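Local coordinates for protein VP5 (Halorubrum pleomorphic virus 2, PDB 6QGI) that is an envelope protein of a haloarchaeal pleomorphic virus and probably drives fusion of the viral membrane with that of its host cell, at residues A347-V352 with Q433-Q438; A2-V7 with E373-T378; R301-T306 with F443-L448; K115-S120 with V221-S226. All blocks are in the same frame, centred on the assembly; numbering follows the deposited sequence.

Contact 1 of 4, residues A347-V352 with Q433-Q438; sequences ADMSLV and QYETIQ
D348 and Y434 face each other as a non-hydrogen-bonded pair of an antiparallel bridge, at the point where strand 343-355 breaks into a short 3-10 segment at 349-351. The adjoining pair, A347 with E435, is hydrogen-bonded in both directions, A347 N reaching E435 O and E435 N reaching A347 O. Followed outward from CB, the D348 side chain meets first a ring and then two N-H groups. D348 CB sits centrally over one face of the Y434 ring, 3.7 Å from the centroid, as a CH-pi contact. With CG anti to the backbone N (chi1 -179°), the carboxylate continues over the same ring, the two planes 25° apart; D348 OD2 lies 3.9 Å from Y434 CE2. D348 OD1 instead turns to the backbone and takes two N-H groups from opposite faces of its plane: S350 N, which closes an Asx turn, and Q433 N of the partner segment, at 2.7 Å. This pair of bonds probably restrains the carboxylate's rotation and ties the 3-10 start to residue 433. M349 N returns a bond to Q433 O from above that carbonyl plane. On the side of E435, the M349 chain bends at chi2 and chi3, crosses E435 at about a right angle, and packs against L314 of strand 312-320. M349 CG lies 3.5 Å from E435 OE2, and the terminal methyl M349 CE ends 3.8 Å from I437 CG2.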
loop_
_atom_site.group_PDB
_atom_site.type_symbol
_atom_site.label_atom_id
_atom_site.label_comp_id
_atom_site.label_asym_id
_atom_site.label_seq_id
_atom_site.Cartn_x
_atom_site.Cartn_y
_atom_site.Cartn_z
ATOM N N ALA A 347 12.352 -4.564 -4.404
ATOM C CA ALA A 347 13.404 -5.538 -4.131
ATOM C C ALA A 347 12.936 -6.964 -4.295
ATOM O O ALA A 347 11.744 -7.251 -4.193
ATOM C CB ALA A 347 13.911 -5.345 -2.711
ATOM N N ASP A 348 13.898 -7.868 -4.512
ATOM C CA ASP A 348 13.630 -9.298 -4.595
ATOM C C ASP A 348 13.650 -9.823 -3.161
ATOM O O ASP A 348 14.724 -9.936 -2.554
ATOM C CB ASP A 348 14.644 -10.022 -5.507
ATOM C CG ASP A 348 14.402 -11.514 -5.662
ATOM O OD1 ASP A 348 13.430 -12.019 -5.076
ATOM O OD2 ASP A 348 15.189 -12.173 -6.368
ATOM N N MET A 349 12.446 -10.108 -2.613
ATOM C CA MET A 349 12.244 -10.595 -1.244
ATOM C C MET A 349 12.968 -11.914 -0.995
ATOM O O MET A 349 13.269 -12.232 0.155
ATOM C CB MET A 349 10.746 -10.746 -0.917
ATOM C CG MET A 349 9.979 -9.433 -0.957
ATOM S SD MET A 349 10.572 -8.199 0.226
ATOM C CE MET A 349 10.636 -6.750 -0.822
ATOM N N SER A 350 13.298 -12.652 -2.072
ATOM C CA SER A 350 14.039 -13.907 -2.002
ATOM C C SER A 350 15.508 -13.668 -1.569
ATOM O O SER A 350 16.207 -14.620 -1.210
ATOM C CB SER A 350 13.988 -14.633 -3.344
ATOM O OG SER A 350 14.312 -16.006 -3.198
ATOM N N LEU A 351 15.956 -12.394 -1.581
ATOM C CA LEU A 351 17.322 -12.024 -1.219
ATOM C C LEU A 351 17.421 -11.395 0.194
ATOM O O LEU A 351 18.510 -10.951 0.577
ATOM C CB LEU A 351 17.935 -11.088 -2.281
ATOM C CG LEU A 351 18.137 -11.685 -3.688
ATOM C CD1 LEU A 351 18.488 -10.612 -4.693
ATOM C CD2 LEU A 351 19.197 -12.782 -3.698
ATOM N N VAL A 352 16.319 -11.421 0.988
ATOM C CA VAL A 352 16.315 -10.895 2.360
ATOM C C VAL A 352 17.248 -11.758 3.252
ATOM O O VAL A 352 17.170 -12.992 3.247
ATOM C CB VAL A 352 14.883 -10.744 2.964
ATOM C CG1 VAL A 352 14.232 -12.095 3.282
ATOM C CG2 VAL A 352 14.890 -9.839 4.197
ATOM N N GLN A 433 11.158 -13.164 -5.937
ATOM C CA GLN A 433 9.965 -12.579 -5.336
ATOM C C GLN A 433 10.101 -11.063 -5.296
ATOM O O GLN A 433 10.170 -10.469 -4.219
ATOM C CB GLN A 433 9.711 -13.151 -3.932
ATOM C CG GLN A 433 9.192 -14.575 -3.913
ATOM C CD GLN A 433 8.631 -14.966 -2.567
ATOM O OE1 GLN A 433 8.935 -14.366 -1.526
ATOM N NE2 GLN A 433 7.789 -15.993 -2.564
ATOM N N TYR A 434 10.164 -10.437 -6.487
ATOM C CA TYR A 434 10.268 -8.988 -6.618
ATOM C C TYR A 434 8.972 -8.346 -6.155
ATOM O O TYR A 434 7.893 -8.779 -6.566
ATOM C CB TYR A 434 10.588 -8.587 -8.059
ATOM C CG TYR A 434 12.040 -8.768 -8.442
ATOM C CD1 TYR A 434 12.966 -7.750 -8.245
ATOM C CD2 TYR A 434 12.485 -9.952 -9.016
ATOM C CE1 TYR A 434 14.302 -7.903 -8.616
ATOM C CE2 TYR A 434 13.821 -10.123 -9.378
ATOM C CZ TYR A 434 14.728 -9.095 -9.178
ATOM O OH TYR A 434 16.051 -9.258 -9.532
ATOM N N GLU A 435 9.073 -7.363 -5.246
ATOM C CA GLU A 435 7.928 -6.655 -4.672
ATOM C C GLU A 435 8.306 -5.227 -4.314
ATOM O O GLU A 435 9.484 -4.948 -4.088
ATOM C CB GLU A 435 7.420 -7.373 -3.402
ATOM C CG GLU A 435 6.961 -8.810 -3.589
ATOM C CD GLU A 435 6.662 -9.588 -2.323
ATOM O OE1 GLU A 435 6.614 -10.837 -2.399
ATOM O OE2 GLU A 435 6.477 -8.952 -1.261
ATOM N N THR A 436 7.303 -4.335 -4.229
ATOM C CA THR A 436 7.483 -2.943 -3.818
ATOM C C THR A 436 6.904 -2.788 -2.422
ATOM O O THR A 436 5.745 -3.136 -2.180
ATOM C CB THR A 436 6.857 -1.971 -4.820
ATOM O OG1 THR A 436 7.449 -2.180 -6.097
ATOM C CG2 THR A 436 7.032 -0.509 -4.411
ATOM N N ILE A 437 7.731 -2.288 -1.500
ATOM C CA ILE A 437 7.370 -2.068 -0.100
ATOM C C ILE A 437 7.502 -0.580 0.232
ATOM O O ILE A 437 8.292 0.120 -0.397
ATOM C CB ILE A 437 8.221 -2.956 0.861
ATOM C CG1 ILE A 437 9.739 -2.657 0.746
ATOM C CG2 ILE A 437 7.927 -4.444 0.628
ATOM C CD1 ILE A 437 10.593 -3.084 1.898
ATOM N N GLN A 438 6.717 -0.090 1.202
ATOM C CA GLN A 438 6.832 1.298 1.643
ATOM C C GLN A 438 7.626 1.291 2.939
ATOM O O GLN A 438 7.191 0.672 3.907
ATOM C CB GLN A 438 5.461 1.973 1.810
ATOM C CG GLN A 438 5.580 3.444 2.204
ATOM C CD GLN A 438 4.260 4.134 2.409
ATOM O OE1 GLN A 438 3.390 4.114 1.547
ATOM N NE2 GLN A 438 4.095 4.784 3.550
#

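Contact 2 of 4, residues A2-V7 with E373-T378; sequences APLVGV and EPYSGT
A2 and Y375 are bridged through their backbones: S376 N gives to A2 O at 2.8 Å, and A2 N gives a longer bond to P374 O. Round this single bridge the side chains of the N-terminal segment gather about the Y375 ring from several directions. A2 CB lies at the ring edge, near its plane, 4.3 Å from Y375 CD1. V7 crosses the tyrosine at about a right angle, its CG1 coming obliquely to Y375 CE1 at 3.7 Å. L4, also nearly perpendicular to Y375, holds CG anti to its backbone N (chi1 175°), which brings L4 CD1 against both Y375 CB and T378 CG2, 3.7 Å from the latter. S376 OG accepts from L4 N at 3.1 Å as the helical turn begins. A type II turn from Y375 to T378 bends the other segment, and T378 OG1 gives to Y375 O across it. E373 passes its side chain along A2, but its OE2 is bonded to I1 N at the chain terminus. W356 and F425 each meet the Y375 ring edge-to-face, while L4 and T378 both lean on V352 of strand 343-355, so that helix 4-8 is held to the loop leading into strand 378-384.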
loop_
_atom_site.group_PDB
_atom_site.type_symbol
_atom_site.label_atom_id
_atom_site.label_comp_id
_atom_site.label_asym_id
_atom_site.label_seq_id
_atom_site.Cartn_x
_atom_site.Cartn_y
_atom_site.Cartn_z
ATOM N N ALA A 2 5.143 -14.088 11.860
ATOM C CA ALA A 2 5.173 -12.638 11.691
ATOM C C ALA A 2 5.397 -12.277 10.210
ATOM O O ALA A 2 6.241 -12.908 9.566
ATOM C CB ALA A 2 6.277 -12.038 12.551
ATOM N N PRO A 3 4.665 -11.286 9.638
ATOM C CA PRO A 3 4.904 -10.930 8.225
ATOM C C PRO A 3 6.284 -10.282 8.026
ATOM O O PRO A 3 6.663 -9.392 8.792
ATOM C CB PRO A 3 3.761 -9.963 7.898
ATOM C CG PRO A 3 3.347 -9.392 9.203
ATOM C CD PRO A 3 3.613 -10.443 10.245
ATOM N N LEU A 4 7.051 -10.781 7.025
ATOM C CA LEU A 4 8.403 -10.334 6.655
ATOM C C LEU A 4 8.449 -8.829 6.377
ATOM O O LEU A 4 9.317 -8.143 6.903
ATOM C CB LEU A 4 8.874 -11.125 5.405
ATOM C CG LEU A 4 10.217 -10.750 4.743
ATOM C CD1 LEU A 4 11.399 -11.034 5.666
ATOM C CD2 LEU A 4 10.400 -11.471 3.421
ATOM N N VAL A 5 7.524 -8.330 5.545
ATOM C CA VAL A 5 7.440 -6.922 5.174
ATOM C C VAL A 5 7.053 -6.083 6.405
ATOM O O VAL A 5 7.721 -5.085 6.696
ATOM C CB VAL A 5 6.457 -6.723 3.991
ATOM C CG1 VAL A 5 6.169 -5.245 3.736
ATOM C CG2 VAL A 5 6.980 -7.402 2.730
ATOM N N GLY A 6 6.003 -6.505 7.106
ATOM C CA GLY A 6 5.479 -5.809 8.274
ATOM C C GLY A 6 6.377 -5.739 9.491
ATOM O O GLY A 6 6.454 -4.684 10.127
ATOM N N VAL A 7 7.051 -6.852 9.833
ATOM C CA VAL A 7 7.896 -6.925 11.027
ATOM C C VAL A 7 9.388 -6.888 10.663
ATOM O O VAL A 7 10.117 -6.038 11.191
ATOM C CB VAL A 7 7.554 -8.163 11.899
ATOM C CG1 VAL A 7 8.406 -8.202 13.163
ATOM C CG2 VAL A 7 6.067 -8.200 12.249
ATOM N N GLU A 373 9.135 -14.342 17.046
ATOM C CA GLU A 373 8.414 -14.976 15.943
ATOM C C GLU A 373 9.229 -14.933 14.641
ATOM O O GLU A 373 9.634 -13.845 14.226
ATOM C CB GLU A 373 7.060 -14.274 15.742
ATOM C CG GLU A 373 5.992 -15.133 15.085
ATOM C CD GLU A 373 4.554 -14.716 15.344
ATOM O OE1 GLU A 373 4.321 -13.554 15.755
ATOM O OE2 GLU A 373 3.654 -15.559 15.135
ATOM N N PRO A 374 9.489 -16.093 13.985
ATOM C CA PRO A 374 10.231 -16.053 12.709
ATOM C C PRO A 374 9.383 -15.405 11.609
ATOM O O PRO A 374 8.152 -15.413 11.683
ATOM C CB PRO A 374 10.542 -17.524 12.425
ATOM C CG PRO A 374 9.491 -18.286 13.146
ATOM C CD PRO A 374 9.079 -17.470 14.336
ATOM N N TYR A 375 10.041 -14.809 10.613
ATOM C CA TYR A 375 9.352 -14.089 9.544
ATOM C C TYR A 375 8.795 -15.023 8.480
ATOM O O TYR A 375 9.362 -16.086 8.242
ATOM C CB TYR A 375 10.285 -13.044 8.909
ATOM C CG TYR A 375 10.964 -12.138 9.915
ATOM C CD1 TYR A 375 10.236 -11.499 10.915
ATOM C CD2 TYR A 375 12.331 -11.887 9.841
ATOM C CE1 TYR A 375 10.857 -10.667 11.843
ATOM C CE2 TYR A 375 12.961 -11.038 10.752
ATOM C CZ TYR A 375 12.219 -10.434 11.754
ATOM O OH TYR A 375 12.832 -9.600 12.656
ATOM N N SER A 376 7.679 -14.613 7.838
ATOM C CA SER A 376 7.015 -15.383 6.780
ATOM C C SER A 376 7.888 -15.468 5.538
ATOM O O SER A 376 8.564 -14.501 5.178
ATOM C CB SER A 376 5.659 -14.778 6.434
ATOM O OG SER A 376 5.777 -13.435 5.991
ATOM N N GLY A 377 7.891 -16.645 4.926
ATOM C CA GLY A 377 8.675 -16.934 3.733
ATOM C C GLY A 377 10.170 -17.016 3.975
ATOM O O GLY A 377 10.941 -17.043 3.013
ATOM N N THR A 378 10.592 -17.045 5.261
ATOM C CA THR A 378 12.000 -17.143 5.655
ATOM C C THR A 378 12.232 -18.413 6.496
ATOM O O THR A 378 11.282 -19.125 6.833
ATOM C CB THR A 378 12.502 -15.871 6.395
ATOM O OG1 THR A 378 11.949 -15.795 7.707
ATOM C CG2 THR A 378 12.255 -14.585 5.627
#

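Contact 3 of 4, residues R301-T306 with F443-L448; sequences REATIT and FTIDKL
Strands 301-306 and 443-448 run antiparallel with N-to-C directions 139° apart, and a beta bulge shifts their register by one residue between T304 and I305. T306 and T444 form a hydrogen-bonded pair with both backbone bonds made, whereas at the bulge T304 divides its partners: its N gives to K447 O, and its O accepts from D446 N at 2.9 Å. The extra residue, D446, thereby brings its side chain to the sheet face that bears the threonines. T306 OG1 gives to D446 OD2 at 2.7 Å, approaching from above the carboxylate plane; T306 chi1 of -67° puts the hydroxyl anti to the carbonyl carbon, on the side of D446. Beside it, T304 OG1 lies 3.4 Å from K447 CB. The other face is apolar. A303 CB meets L448 CD2 at 3.5 Å and, farther off, I445 CG2. I305 sends its CG2 branch across obliquely, 3.8 Å from F443 CD2 and 4.0 Å from I445 CG1. F318 of strand 312-320 touches both A303 and I305, extending that apolar layer, while Y334 adjoins F443 and I445. The ladder therefore has two chemistries: hydrocarbon packing on the buried face, and on the other a hydroxyl-carboxylate bond that fastens the bulge residue to the neighbouring strand and probably steadies the aspartate's negative charge.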
loop_
_atom_site.group_PDB
_atom_site.type_symbol
_atom_site.label_atom_id
_atom_site.label_comp_id
_atom_site.label_asym_id
_atom_site.label_seq_id
_atom_site.Cartn_x
_atom_site.Cartn_y
_atom_site.Cartn_z
ATOM N N ARG A 301 20.262 2.748 -9.839
ATOM C CA ARG A 301 21.159 2.545 -8.701
ATOM C C ARG A 301 20.575 1.576 -7.677
ATOM O O ARG A 301 19.630 1.911 -6.958
ATOM C CB ARG A 301 21.551 3.873 -8.040
ATOM C CG ARG A 301 22.756 4.527 -8.702
ATOM C CD ARG A 301 22.608 6.032 -8.793
ATOM N NE ARG A 301 21.606 6.408 -9.793
ATOM C CZ ARG A 301 21.836 7.218 -10.820
ATOM N NH1 ARG A 301 20.865 7.488 -11.684
ATOM N NH2 ARG A 301 23.029 7.771 -10.989
ATOM N N GLU A 302 21.151 0.361 -7.631
ATOM C CA GLU A 302 20.772 -0.690 -6.697
ATOM C C GLU A 302 21.420 -0.392 -5.357
ATOM O O GLU A 302 22.634 -0.169 -5.280
ATOM C CB GLU A 302 21.171 -2.082 -7.216
ATOM C CG GLU A 302 20.457 -3.220 -6.502
ATOM C CD GLU A 302 21.072 -4.593 -6.691
ATOM O OE1 GLU A 302 20.905 -5.179 -7.785
ATOM O OE2 GLU A 302 21.713 -5.090 -5.737
ATOM N N ALA A 303 20.598 -0.357 -4.308
ATOM C CA ALA A 303 21.053 -0.060 -2.962
ATOM C C ALA A 303 20.750 -1.192 -2.014
ATOM O O ALA A 303 19.635 -1.721 -2.022
ATOM C CB ALA A 303 20.391 1.209 -2.466
ATOM N N THR A 304 21.743 -1.570 -1.198
ATOM C CA THR A 304 21.583 -2.584 -0.158
ATOM C C THR A 304 21.307 -1.801 1.129
ATOM O O THR A 304 22.092 -0.920 1.492
ATOM C CB THR A 304 22.796 -3.536 -0.087
ATOM O OG1 THR A 304 23.979 -2.787 0.190
ATOM C CG2 THR A 304 22.983 -4.352 -1.361
ATOM N N ILE A 305 20.147 -2.049 1.757
ATOM C CA ILE A 305 19.731 -1.332 2.968
ATOM C C ILE A 305 19.706 -2.260 4.184
ATOM O O ILE A 305 19.553 -3.472 4.038
ATOM C CB ILE A 305 18.356 -0.615 2.795
ATOM C CG1 ILE A 305 17.219 -1.600 2.400
ATOM C CG2 ILE A 305 18.468 0.553 1.819
ATOM C CD1 ILE A 305 15.793 -1.129 2.683
ATOM N N THR A 306 19.853 -1.677 5.378
ATOM C CA THR A 306 19.753 -2.391 6.643
ATOM C C THR A 306 18.671 -1.698 7.442
ATOM O O THR A 306 18.818 -0.517 7.761
ATOM C CB THR A 306 21.110 -2.457 7.389
ATOM O OG1 THR A 306 22.009 -3.272 6.647
ATOM C CG2 THR A 306 20.982 -3.032 8.804
ATOM N N PHE A 443 16.360 2.978 8.301
ATOM C CA PHE A 443 17.216 2.110 7.503
ATOM C C PHE A 443 18.511 2.829 7.130
ATOM O O PHE A 443 18.530 4.058 7.012
ATOM C CB PHE A 443 16.469 1.654 6.221
ATOM C CG PHE A 443 16.140 2.770 5.254
ATOM C CD1 PHE A 443 14.977 3.524 5.402
ATOM C CD2 PHE A 443 17.001 3.084 4.209
ATOM C CE1 PHE A 443 14.693 4.581 4.527
ATOM C CE2 PHE A 443 16.714 4.137 3.335
ATOM C CZ PHE A 443 15.557 4.872 3.494
ATOM N N THR A 444 19.572 2.054 6.889
ATOM C CA THR A 444 20.875 2.588 6.505
ATOM C C THR A 444 21.288 1.996 5.157
ATOM O O THR A 444 21.216 0.782 4.973
ATOM C CB THR A 444 21.918 2.300 7.607
ATOM O OG1 THR A 444 21.367 2.619 8.889
ATOM C CG2 THR A 444 23.228 3.054 7.393
ATOM N N ILE A 445 21.725 2.851 4.224
ATOM C CA ILE A 445 22.208 2.410 2.918
ATOM C C ILE A 445 23.650 1.942 3.129
ATOM O O ILE A 445 24.525 2.770 3.334
ATOM C CB ILE A 445 22.067 3.526 1.839
ATOM C CG1 ILE A 445 20.589 3.951 1.667
ATOM C CG2 ILE A 445 22.660 3.068 0.512
ATOM C CD1 ILE A 445 20.366 5.290 1.028
ATOM N N ASP A 446 23.887 0.623 3.157
ATOM C CA ASP A 446 25.231 0.074 3.361
ATOM C C ASP A 446 26.094 0.240 2.118
ATOM O O ASP A 446 27.317 0.353 2.236
ATOM C CB ASP A 446 25.170 -1.410 3.751
ATOM C CG ASP A 446 24.614 -1.709 5.133
ATOM O OD1 ASP A 446 24.470 -0.758 5.942
ATOM O OD2 ASP A 446 24.343 -2.893 5.411
ATOM N N LYS A 447 25.455 0.245 0.926
ATOM C CA LYS A 447 26.109 0.373 -0.375
ATOM C C LYS A 447 25.128 0.847 -1.456
ATOM O O LYS A 447 23.935 0.551 -1.385
ATOM C CB LYS A 447 26.709 -0.986 -0.786
ATOM C CG LYS A 447 27.925 -0.904 -1.704
ATOM C CD LYS A 447 27.927 -1.997 -2.779
ATOM C CE LYS A 447 28.351 -3.369 -2.301
ATOM N NZ LYS A 447 28.142 -4.399 -3.354
ATOM N N LEU A 448 25.656 1.571 -2.459
ATOM C CA LEU A 448 24.972 2.054 -3.663
ATOM C C LEU A 448 25.777 1.602 -4.876
ATOM O O LEU A 448 26.991 1.809 -4.898
ATOM C CB LEU A 448 24.824 3.592 -3.666
ATOM C CG LEU A 448 23.876 4.233 -2.668
ATOM C CD1 LEU A 448 24.007 5.722 -2.697
ATOM C CD2 LEU A 448 22.456 3.925 -3.005
#

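Contact 4 of 4, residues K115-S120 with V221-S226; sequences KTWNES and VYLNAS
W117 and L223 meet where a long helix passes the loop that leads into helix 225-253. The six-membered end of the indole does the touching: W117 CH2 lies 3.5 Å from L223 O, and A225 CB, 4.2 Å from W117 CH2, adds an apolar touch. N224 N stands at the ring edge. The L223 CD2 methyl is modelled over one face of the ring system, toward its rim, but its exact position is doubtful. One water spans the two segments: it gives to S120 O at 2.8 Å and accepts from Y222 OH at 2.7 Å, lying in the plane of the tyrosine ring at its edge. In the next shell, W117 is placed by chi1 of 176°, which sets CG anti to the backbone N and sends the indole out to L223; its NE1 gives to G180 O, fixing the ring's rotation. S120 OG gives to T116 O one turn back and is also bonded to N55 ND2. On the other segment, N224 is the N-cap of helix 225-253, its OD1 taking a weak bond from S226 N. W228 of that helix meets W117 edge-to-face, V179 and V182 of strand 176-186 pack on the indole, and helix 37-60 touches S120 and Y222, so the contact lies buried between helices 91-133, 37-60 and 225-253 and that strand.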
loop_
_atom_site.group_PDB
_atom_site.type_symbol
_atom_site.label_atom_id
_atom_site.label_comp_id
_atom_site.label_asym_id
_atom_site.label_seq_id
_atom_site.Cartn_x
_atom_site.Cartn_y
_atom_site.Cartn_z
ATOM N N LYS A 115 -15.012 1.389 -2.716
ATOM C CA LYS A 115 -15.281 -0.052 -2.653
ATOM C C LYS A 115 -14.429 -0.696 -1.551
ATOM O O LYS A 115 -14.891 -1.614 -0.870
ATOM C CB LYS A 115 -15.012 -0.725 -4.002
ATOM C CG LYS A 115 -16.162 -0.685 -4.983
ATOM C CD LYS A 115 -15.780 -1.316 -6.314
ATOM C CE LYS A 115 -16.704 -0.879 -7.426
ATOM N NZ LYS A 115 -18.081 -1.418 -7.254
ATOM N N THR A 116 -13.190 -0.190 -1.374
ATOM C CA THR A 116 -12.235 -0.625 -0.349
ATOM C C THR A 116 -12.821 -0.328 1.035
ATOM O O THR A 116 -12.707 -1.176 1.921
ATOM C CB THR A 116 -10.873 0.058 -0.562
ATOM O OG1 THR A 116 -10.438 -0.169 -1.899
ATOM C CG2 THR A 116 -9.797 -0.425 0.414
ATOM N N TRP A 117 -13.469 0.855 1.201
ATOM C CA TRP A 117 -14.138 1.280 2.436
ATOM C C TRP A 117 -15.412 0.451 2.639
ATOM O O TRP A 117 -15.677 0.019 3.761
ATOM C CB TRP A 117 -14.462 2.798 2.416
ATOM C CG TRP A 117 -15.236 3.285 3.617
ATOM C CD1 TRP A 117 -16.591 3.403 3.722
ATOM C CD2 TRP A 117 -14.698 3.731 4.874
ATOM N NE1 TRP A 117 -16.930 3.887 4.966
ATOM C CE2 TRP A 117 -15.790 4.090 5.695
ATOM C CE3 TRP A 117 -13.399 3.849 5.392
ATOM C CZ2 TRP A 117 -15.621 4.567 7.002
ATOM C CZ3 TRP A 117 -13.235 4.325 6.686
ATOM C CH2 TRP A 117 -14.337 4.686 7.473
ATOM N N ASN A 118 -16.194 0.236 1.558
ATOM C CA ASN A 118 -17.439 -0.539 1.574
ATOM C C ASN A 118 -17.201 -1.983 2.013
ATOM O O ASN A 118 -17.934 -2.470 2.876
ATOM C CB ASN A 118 -18.127 -0.491 0.214
ATOM C CG ASN A 118 -18.770 0.839 -0.073
ATOM O OD1 ASN A 118 -18.807 1.731 0.779
ATOM N ND2 ASN A 118 -19.271 1.009 -1.287
ATOM N N GLU A 119 -16.136 -2.633 1.494
ATOM C CA GLU A 119 -15.772 -4.004 1.869
ATOM C C GLU A 119 -15.379 -4.090 3.339
ATOM O O GLU A 119 -15.643 -5.110 3.975
ATOM C CB GLU A 119 -14.639 -4.554 0.985
ATOM C CG GLU A 119 -14.729 -6.058 0.759
ATOM C CD GLU A 119 -16.024 -6.590 0.167
ATOM O OE1 GLU A 119 -16.629 -5.897 -0.681
ATOM O OE2 GLU A 119 -16.432 -7.710 0.549
ATOM N N SER A 120 -14.783 -3.019 3.882
ATOM C CA SER A 120 -14.391 -2.945 5.288
ATOM C C SER A 120 -15.628 -2.829 6.199
ATOM O O SER A 120 -15.692 -3.522 7.213
ATOM C CB SER A 120 -13.455 -1.763 5.522
ATOM O OG SER A 120 -12.418 -1.640 4.566
ATOM N N VAL A 221 -6.611 0.176 15.895
ATOM C CA VAL A 221 -7.606 1.068 15.305
ATOM C C VAL A 221 -7.561 0.861 13.798
ATOM O O VAL A 221 -6.482 0.752 13.210
ATOM C CB VAL A 221 -7.416 2.557 15.698
ATOM C CG1 VAL A 221 -8.611 3.401 15.263
ATOM C CG2 VAL A 221 -7.202 2.695 17.190
ATOM N N TYR A 222 -8.738 0.772 13.190
ATOM C CA TYR A 222 -8.922 0.602 11.752
ATOM C C TYR A 222 -10.272 1.223 11.408
ATOM O O TYR A 222 -11.021 1.552 12.328
ATOM C CB TYR A 222 -8.795 -0.887 11.352
ATOM C CG TYR A 222 -10.076 -1.690 11.292
ATOM C CD1 TYR A 222 -10.838 -1.918 12.434
ATOM C CD2 TYR A 222 -10.475 -2.311 10.110
ATOM C CE1 TYR A 222 -12.002 -2.683 12.388
ATOM C CE2 TYR A 222 -11.617 -3.103 10.059
ATOM C CZ TYR A 222 -12.387 -3.275 11.197
ATOM O OH TYR A 222 -13.536 -4.024 11.138
ATOM N N LEU A 223 -10.572 1.420 10.115
ATOM C CA LEU A 223 -11.809 2.066 9.654
ATOM C C LEU A 223 -11.947 3.475 10.279
ATOM O O LEU A 223 -13.054 3.904 10.628
ATOM C CB LEU A 223 -13.055 1.195 9.948
ATOM C CG LEU A 223 -13.192 -0.074 9.130
ATOM C CD1 LEU A 223 -14.373 -0.890 9.584
ATOM C CD2 LEU A 223 -13.364 0.244 7.698
ATOM N N ASN A 224 -10.799 4.169 10.440
ATOM C CA ASN A 224 -10.716 5.512 11.003
ATOM C C ASN A 224 -10.942 6.512 9.880
ATOM O O ASN A 224 -10.043 6.728 9.068
ATOM C CB ASN A 224 -9.359 5.720 11.708
ATOM C CG ASN A 224 -9.182 7.032 12.459
ATOM O OD1 ASN A 224 -10.078 7.877 12.554
ATOM N ND2 ASN A 224 -7.999 7.229 13.020
ATOM N N ALA A 225 -12.150 7.110 9.824
ATOM C CA ALA A 225 -12.556 8.086 8.797
ATOM C C ALA A 225 -11.618 9.313 8.724
ATOM O O ALA A 225 -11.517 9.931 7.663
ATOM C CB ALA A 225 -13.986 8.531 9.039
ATOM N N SER A 226 -10.909 9.623 9.833
ATOM C CA SER A 226 -9.900 10.683 9.950
ATOM C C SER A 226 -8.685 10.419 9.059
ATOM O O SER A 226 -7.935 11.354 8.775
ATOM C CB SER A 226 -9.419 10.800 11.392
ATOM O OG SER A 226 -10.319 11.576 12.156
HETATM O O HOH W 1 -13.706 -4.934 8.575
#

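In the fold
Contact 1 lies between contacts 2 and 3 in distance, its centre about 13 Å from that of contact 2 and about 14 Å from that of contact 3, while contacts 2 and 3 do not touch. Contact 4 lies among helices on the opposite side of the chain's centre from contacts 1 and 3. Contacts 1 and 2 touch directly, I437 CG2 packing on V5 CG1, and contacts 1 and 3 use successive strands, 434-439 and 443-450. Contact 4 is the most fully buried and joins its segments by apolar packing and one water; the other three mix buried and more open residues and rest on backbone bonds. Carboxylates accept across contacts 1 and 3, a serine hydroxyl across contact 2.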